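Local atomic coordinates of type-iv like competence pilin ttha1218 (Thermus thermophilus, PDB entry 5G25), a protein that is a type IV-like pilin that probably takes part in DNA uptake during natural competence, represented by a fragment lacking its N-terminal part. Residues V74-E78 / E79-E83. Sequence-based numbering, arbitrary orientation.
Sequences VLRVE and EKRLE
Val77 O receives the amide hydrogen of Lys80 at 2.8 Å from Lys80 N, and this bond closes a beta hairpin of strands 70-77 and 80-87 with a two-residue loop, Glu78 and Glu79, in a type II' turn. The N-H comes in above the carbonyl plane, and Lys80 CB also sits 3.3 Å from Val77 O. Glu78 takes the first corner with positive phi (55°), the backbone shape this turn requires and one uncommon for a residue with a side chain. Val77 N returns a bond to Lys80 O. Two residues further along each strand, beyond the non-hydrogen-bonded pair Arg76-Arg81, Leu75 and Leu82 exchange a second pair, the nearly straight one running from Leu75 N to Leu82 O at 2.9 Å.

The hairpin illustrates how antiparallel pairs sort side chains onto two faces. Val77, Leu75, Lys80 and Leu82 share one face; there Leu75 packs on Phe19 and Val77 on Val12 and Met16 of helix 11-24, against which the pilin sheet is laid. The other face bears Val74, Glu83, Arg76 and Arg81. The two arginines run alongside each other in the same direction with their guanidinium planes 70° apart, bringing Arg76 NH2 to the in-plane edge of the Arg81 group, 3.3 Å from Arg81 NE. Two donors cannot bond here, and the like charges probably oppose the approach. Glu83 OE1 lies beside Arg81 NH2, but so close as modelled that this ion pair's details are doubtful. With CG1 anti to the backbone N (chi1 -175°), Val74 places that methyl over one face of the Arg81 guanidinium, 4.3 Å from Arg81 NE.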
loop_
_atom_site.group_PDB
_atom_site.type_symbol
_atom_site.label_atom_id
_atom_site.label_comp_id
_atom_site.label_asym_id
_atom_site.label_seq_id
_atom_site.Cartn_x
_atom_site.Cartn_y
_atom_site.Cartn_z
ATOM N N VAL A 74 3.287 -1.664 -1.720
ATOM C CA VAL A 74 4.456 -1.354 -2.532
ATOM C C VAL A 74 4.004 -0.701 -3.847
ATOM O O VAL A 74 3.334 -1.311 -4.676
ATOM C CB VAL A 74 5.292 -2.607 -2.821
ATOM C CG1 VAL A 74 6.566 -2.245 -3.569
ATOM C CG2 VAL A 74 5.629 -3.327 -1.528
ATOM N N LEU A 75 4.359 0.563 -4.007
ATOM C CA LEU A 75 4.109 1.311 -5.223
ATOM C C LEU A 75 5.425 1.359 -6.005
ATOM O O LEU A 75 6.473 1.700 -5.432
ATOM C CB LEU A 75 3.673 2.733 -4.840
ATOM C CG LEU A 75 2.603 3.484 -5.607
ATOM C CD1 LEU A 75 1.440 2.582 -5.997
ATOM C CD2 LEU A 75 2.115 4.640 -4.729
ATOM N N ARG A 76 5.369 1.005 -7.292
ATOM C CA ARG A 76 6.551 0.966 -8.171
ATOM C C ARG A 76 6.249 1.657 -9.478
ATOM O O ARG A 76 5.288 1.319 -10.163
ATOM C CB ARG A 76 6.977 -0.471 -8.486
ATOM C CG ARG A 76 7.653 -1.180 -7.328
ATOM C CD ARG A 76 8.247 -2.534 -7.719
ATOM N NE ARG A 76 9.413 -2.905 -6.899
ATOM C CZ ARG A 76 9.426 -3.865 -5.971
ATOM N NH1 ARG A 76 8.323 -4.591 -5.714
ATOM N NH2 ARG A 76 10.555 -4.118 -5.304
ATOM N N VAL A 77 7.074 2.635 -9.816
ATOM C CA VAL A 77 6.968 3.344 -11.077
ATOM C C VAL A 77 8.382 3.353 -11.653
ATOM O O VAL A 77 9.280 4.002 -11.113
ATOM C CB VAL A 77 6.423 4.772 -10.876
ATOM C CG1 VAL A 77 6.287 5.481 -12.211
ATOM C CG2 VAL A 77 5.078 4.728 -10.162
ATOM N N GLU A 78 8.579 2.570 -12.714
ATOM C CA GLU A 78 9.904 2.355 -13.293
ATOM C C GLU A 78 10.860 1.859 -12.221
ATOM O O GLU A 78 10.541 0.913 -11.507
ATOM C CB GLU A 78 10.401 3.617 -14.003
ATOM C CG GLU A 78 9.417 4.096 -15.070
ATOM C CD GLU A 78 10.031 5.027 -16.106
ATOM O OE1 GLU A 78 11.222 5.387 -15.973
ATOM O OE2 GLU A 78 9.314 5.397 -17.063
ATOM N N GLU A 79 12.025 2.471 -12.085
ATOM C CA GLU A 79 12.940 2.056 -11.027
ATOM C C GLU A 79 12.594 2.667 -9.653
ATOM O O GLU A 79 13.206 2.297 -8.652
ATOM C CB GLU A 79 14.383 2.404 -11.401
ATOM C CG GLU A 79 14.904 3.738 -10.861
ATOM C CD GLU A 79 14.402 4.956 -11.629
ATOM O OE1 GLU A 79 13.277 4.911 -12.192
ATOM O OE2 GLU A 79 15.147 5.968 -11.663
ATOM N N LYS A 80 11.643 3.602 -9.593
ATOM C CA LYS A 80 11.317 4.249 -8.308
ATOM C C LYS A 80 10.430 3.342 -7.471
ATOM O O LYS A 80 9.547 2.642 -7.964
ATOM C CB LYS A 80 10.631 5.609 -8.510
ATOM C CG LYS A 80 11.520 6.654 -9.162
ATOM C CD LYS A 80 12.640 7.097 -8.230
ATOM C CE LYS A 80 13.420 8.269 -8.821
ATOM N NZ LYS A 80 14.594 8.660 -7.993
ATOM N N ARG A 81 10.643 3.360 -6.178
ATOM C CA ARG A 81 9.826 2.526 -5.357
ATOM C C ARG A 81 9.523 3.120 -3.997
ATOM O O ARG A 81 10.350 3.818 -3.414
ATOM C CB ARG A 81 10.521 1.201 -5.269
ATOM C CG ARG A 81 10.130 0.341 -4.114
ATOM C CD ARG A 81 11.241 -0.669 -3.914
ATOM N NE ARG A 81 10.776 -1.730 -3.052
ATOM C CZ ARG A 81 10.595 -1.592 -1.745
ATOM N NH1 ARG A 81 10.856 -0.428 -1.132
ATOM N NH2 ARG A 81 10.145 -2.626 -1.046
ATOM N N LEU A 82 8.309 2.844 -3.515
ATOM C CA LEU A 82 7.809 3.394 -2.266
ATOM C C LEU A 82 7.006 2.355 -1.502
ATOM O O LEU A 82 5.963 1.903 -1.950
ATOM C CB LEU A 82 6.942 4.642 -2.516
ATOM C CG LEU A 82 6.164 5.195 -1.291
ATOM C CD1 LEU A 82 7.018 5.471 -0.060
ATOM C CD2 LEU A 82 5.456 6.463 -1.658
ATOM N N GLU A 83 7.493 1.990 -0.327
ATOM C CA GLU A 83 6.804 1.006 0.484
ATOM C C GLU A 83 6.392 1.608 1.821
ATOM O O GLU A 83 7.136 2.383 2.425
ATOM C CB GLU A 83 7.706 -0.200 0.685
ATOM C CG GLU A 83 7.165 -1.208 1.676
ATOM C CD GLU A 83 8.045 -2.439 1.802
ATOM O OE1 GLU A 83 8.782 -2.761 0.838
ATOM O OE2 GLU A 83 7.984 -3.095 2.866
#